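Local coordinates for Lin1909 protein (PDB 3FIJ) that may act as a gamma-glutamyl-gamma-aminobutyrate hydrolase of the peptidase C26 family, and binds manganese, at residues 166-171 / 226-231. Numbering follows the deposited sequence.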
ATOM      1  N   LYS A 166      37.995  25.951   6.013  1.00 23.20           N
ATOM      2  CA  LYS A 166      38.487  26.436   4.724  1.00 24.18           C
ATOM      3  C   LYS A 166      37.346  26.402   3.716  1.00 24.74           C
ATOM      4  O   LYS A 166      37.435  26.991   2.636  1.00 25.59           O
ATOM      5  CB  LYS A 166      39.607  25.542   4.188  1.00 24.80           C
ATOM      6  CG  LYS A 166      40.869  25.508   5.019  1.00 27.00           C
ATOM      7  CD  LYS A 166      41.916  24.620   4.358  1.00 27.51           C
ATOM      8  CE  LYS A 166      43.168  24.492   5.219  1.00 29.75           C
ATOM      9  NZ  LYS A 166      44.175  23.574   4.608  1.00 31.19           N
ATOM     10  N   HIS A 167      36.272  25.707   4.071  1.00 23.74           N
ATOM     11  CA  HIS A 167      35.147  25.579   3.163  1.00 21.61           C
ATOM     12  C   HIS A 167      33.800  26.007   3.738  1.00 21.29           C
ATOM     13  O   HIS A 167      32.889  26.354   2.994  1.00 20.02           O
ATOM     14  CB  HIS A 167      35.083  24.137   2.660  1.00 20.80           C
ATOM     15  CG  HIS A 167      36.386  23.630   2.118  1.00 20.65           C
ATOM     16  ND1 HIS A 167      37.269  22.881   2.871  1.00 21.68           N
ATOM     17  CD2 HIS A 167      36.964  23.774   0.903  1.00 20.98           C
ATOM     18  CE1 HIS A 167      38.329  22.588   2.144  1.00 20.26           C
ATOM     19  NE2 HIS A 167      38.172  23.117   0.943  1.00 20.16           N
ATOM     20  N   HIS A 168      33.671  25.991   5.060  1.00 23.01           N
ATOM     21  CA  HIS A 168      32.421  26.385   5.697  1.00 24.11           C
ATOM     22  C   HIS A 168      32.602  27.500   6.735  1.00 23.83           C
ATOM     23  O   HIS A 168      33.551  27.488   7.518  1.00 23.61           O
ATOM     24  CB  HIS A 168      31.753  25.181   6.389  1.00 25.39           C
ATOM     25  CG  HIS A 168      31.190  24.154   5.451  1.00 27.18           C
ATOM     26  ND1 HIS A 168      30.853  24.436   4.146  1.00 29.72           N
ATOM     27  CD2 HIS A 168      30.855  22.858   5.653  1.00 29.52           C
ATOM     28  CE1 HIS A 168      30.337  23.356   3.583  1.00 31.50           C
ATOM     29  NE2 HIS A 168      30.326  22.384   4.476  1.00 29.66           N
ATOM     30  N   PRO A 169      31.691  28.487   6.741  1.00 23.29           N
ATOM     31  CA  PRO A 169      31.777  29.582   7.706  1.00 23.31           C
ATOM     32  C   PRO A 169      31.165  29.103   9.012  1.00 24.08           C
ATOM     33  O   PRO A 169      30.407  28.135   9.021  1.00 23.19           O
ATOM     34  CB  PRO A 169      30.944  30.677   7.057  1.00 22.72           C
ATOM     35  CG  PRO A 169      29.882  29.902   6.365  1.00 23.42           C
ATOM     36  CD  PRO A 169      30.663  28.771   5.723  1.00 23.97           C
ATOM     37  N   ASN A 170      31.492  29.769  10.112  1.00 24.51           N
ATOM     38  CA  ASN A 170      30.949  29.377  11.400  1.00 23.96           C
ATOM     39  C   ASN A 170      29.434  29.603  11.392  1.00 24.28           C
ATOM     40  O   ASN A 170      28.940  30.483  10.695  1.00 23.27           O
ATOM     41  CB  ASN A 170      31.606  30.195  12.508  1.00 23.59           C
ATOM     42  CG  ASN A 170      31.261  29.681  13.890  1.00 23.95           C
ATOM     43  OD1 ASN A 170      31.297  28.470  14.139  1.00 21.96           O
ATOM     44  ND2 ASN A 170      30.940  30.596  14.803  1.00 22.76           N
ATOM     45  N   LYS A 171      28.705  28.787  12.150  1.00 24.33           N
ATOM     46  CA  LYS A 171      27.250  28.896  12.240  1.00 24.70           C
ATOM     47  C   LYS A 171      26.493  28.453  10.981  1.00 24.87           C
ATOM     48  O   LYS A 171      25.305  28.726  10.836  1.00 26.12           O
ATOM     49  CB  LYS A 171      26.866  30.331  12.605  1.00 25.17           C
ATOM     50  CG  LYS A 171      27.394  30.783  13.961  1.00 26.48           C
ATOM     51  CD  LYS A 171      26.678  30.068  15.094  1.00 26.72           C
ATOM     52  CE  LYS A 171      27.249  30.451  16.452  1.00 26.74           C
ATOM     53  NZ  LYS A 171      26.616  29.642  17.538  1.00 26.36           N
ATOM     54  N   ASP A 226      24.137  24.038  -2.924  1.00 23.14           N
ATOM     55  CA  ASP A 226      24.924  24.657  -1.858  1.00 24.00           C
ATOM     56  C   ASP A 226      26.385  24.563  -2.273  1.00 22.91           C
ATOM     57  O   ASP A 226      27.051  23.567  -2.016  1.00 23.38           O
ATOM     58  CB  ASP A 226      24.699  23.924  -0.532  1.00 24.03           C
ATOM     59  CG  ASP A 226      25.401  24.598   0.640  1.00 24.73           C
ATOM     60  OD1 ASP A 226      26.102  23.891   1.391  1.00 22.93           O
ATOM     61  OD2 ASP A 226      25.245  25.828   0.821  1.00 27.77           O
ATOM     62  N   PRO A 227      26.900  25.611  -2.927  1.00 23.61           N
ATOM     63  CA  PRO A 227      28.293  25.633  -3.389  1.00 22.56           C
ATOM     64  C   PRO A 227      29.326  25.162  -2.375  1.00 21.72           C
ATOM     65  O   PRO A 227      30.249  24.421  -2.719  1.00 22.56           O
ATOM     66  CB  PRO A 227      28.495  27.088  -3.799  1.00 23.54           C
ATOM     67  CG  PRO A 227      27.119  27.470  -4.320  1.00 23.03           C
ATOM     68  CD  PRO A 227      26.205  26.868  -3.266  1.00 21.83           C
ATOM     69  N   GLU A 228      29.173  25.579  -1.128  1.00 20.78           N
ATOM     70  CA  GLU A 228      30.125  25.194  -0.091  1.00 20.96           C
ATOM     71  C   GLU A 228      30.196  23.675   0.069  1.00 20.20           C
ATOM     72  O   GLU A 228      31.268  23.111   0.276  1.00 18.19           O
ATOM     73  CB  GLU A 228      29.740  25.866   1.222  1.00 23.80           C
ATOM     74  CG  GLU A 228      29.479  27.358   1.047  1.00 28.40           C
ATOM     75  CD  GLU A 228      29.198  28.077   2.350  1.00 30.77           C
ATOM     76  OE1 GLU A 228      28.492  27.498   3.206  1.00 33.07           O
ATOM     77  OE2 GLU A 228      29.672  29.224   2.507  1.00 32.56           O
ATOM     78  N   SER A 229      29.048  23.015  -0.033  1.00 18.80           N
ATOM     79  CA  SER A 229      29.008  21.572   0.075  1.00 19.60           C
ATOM     80  C   SER A 229      29.837  20.957  -1.049  1.00 19.89           C
ATOM     81  O   SER A 229      30.619  20.018  -0.831  1.00 18.72           O
ATOM     82  CB  SER A 229      27.569  21.086  -0.013  1.00 20.02           C
ATOM     83  OG  SER A 229      26.866  21.417   1.165  1.00 22.21           O
ATOM     84  N   GLU A 230      29.670  21.488  -2.256  1.00 18.02           N
ATOM     85  CA  GLU A 230      30.424  20.975  -3.389  1.00 18.70           C
ATOM     86  C   GLU A 230      31.933  21.067  -3.139  1.00 18.59           C
ATOM     87  O   GLU A 230      32.692  20.191  -3.554  1.00 16.71           O
ATOM     88  CB  GLU A 230      30.064  21.734  -4.663  1.00 16.91           C
ATOM     89  CG  GLU A 230      30.754  21.164  -5.880  1.00 18.79           C
ATOM     90  CD  GLU A 230      30.426  21.909  -7.153  1.00 20.32           C
ATOM     91  OE1 GLU A 230      29.240  22.232  -7.371  1.00 20.11           O
ATOM     92  OE2 GLU A 230      31.360  22.158  -7.943  1.00 21.15           O
ATOM     93  N   GLN A 231      32.364  22.129  -2.462  1.00 17.22           N
ATOM     94  CA  GLN A 231      33.783  22.303  -2.157  1.00 20.61           C
ATOM     95  C   GLN A 231      34.349  21.115  -1.381  1.00 20.26           C
ATOM     96  O   GLN A 231      35.521  20.752  -1.540  1.00 19.71           O
ATOM     97  CB  GLN A 231      34.000  23.572  -1.339  1.00 22.90           C
ATOM     98  CG  GLN A 231      33.861  24.864  -2.109  1.00 26.96           C
ATOM     99  CD  GLN A 231      34.239  26.055  -1.251  1.00 31.70           C
ATOM    100  OE1 GLN A 231      35.349  26.117  -0.699  1.00 31.86           O
ATOM    101  NE2 GLN A 231      33.318  27.007  -1.122  1.00 32.83           N
TER
HETATM  102  O   HOH W   1      28.718  20.476   3.281  1.00 17.98           O
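His167 and Glu228 bring the two backbones nearest, with 6.0 Å between His167 CA and Glu228 CA, where the irregular segment 166-171 passes the first turn of the helix that begins at Pro227. The contact is mostly van der Waals packing, with one water bridge. Glu228 CB lies at the edge of the His168 ring, near its plane, 3.4 Å from ND1 of His168. His168 CG stands beside the backbone N (chi1 -70°). From there ND1 of His168 gives a weak, bent bond of 3.0 Å to His167 O, which helps to fix the ring's rotation. On the same ring, His168 NE2 lies 2.8 Å from a water. That water donates to Ser229 OG. Ser229 OG in turn bonds to the anti lone pair of Asp226 OD1 at 2.6 Å. Asp226 is the N-cap of the helix, so the water ties His168 to the capping group. Beyond CG, the extended Glu228 chain carries its carboxylate to the proline ring, with OE2 of Glu228 3.4 Å from CD of Pro169. One helical turn on, Gln231 turns its amide oxygen to the imidazole edge of His167, and OE1 of Gln231 sits 3.3 Å from CD2 of His167. Ring and amide planes there are 72° apart. His167 and His168 also touch Leu232, farther along helix 227-241. The contact lies away from the manganese site. It packs the loop between strands 154-158 and 172-174 against the start of this C-terminal helix, and His168 also rests on Ile158 of strand 154-158.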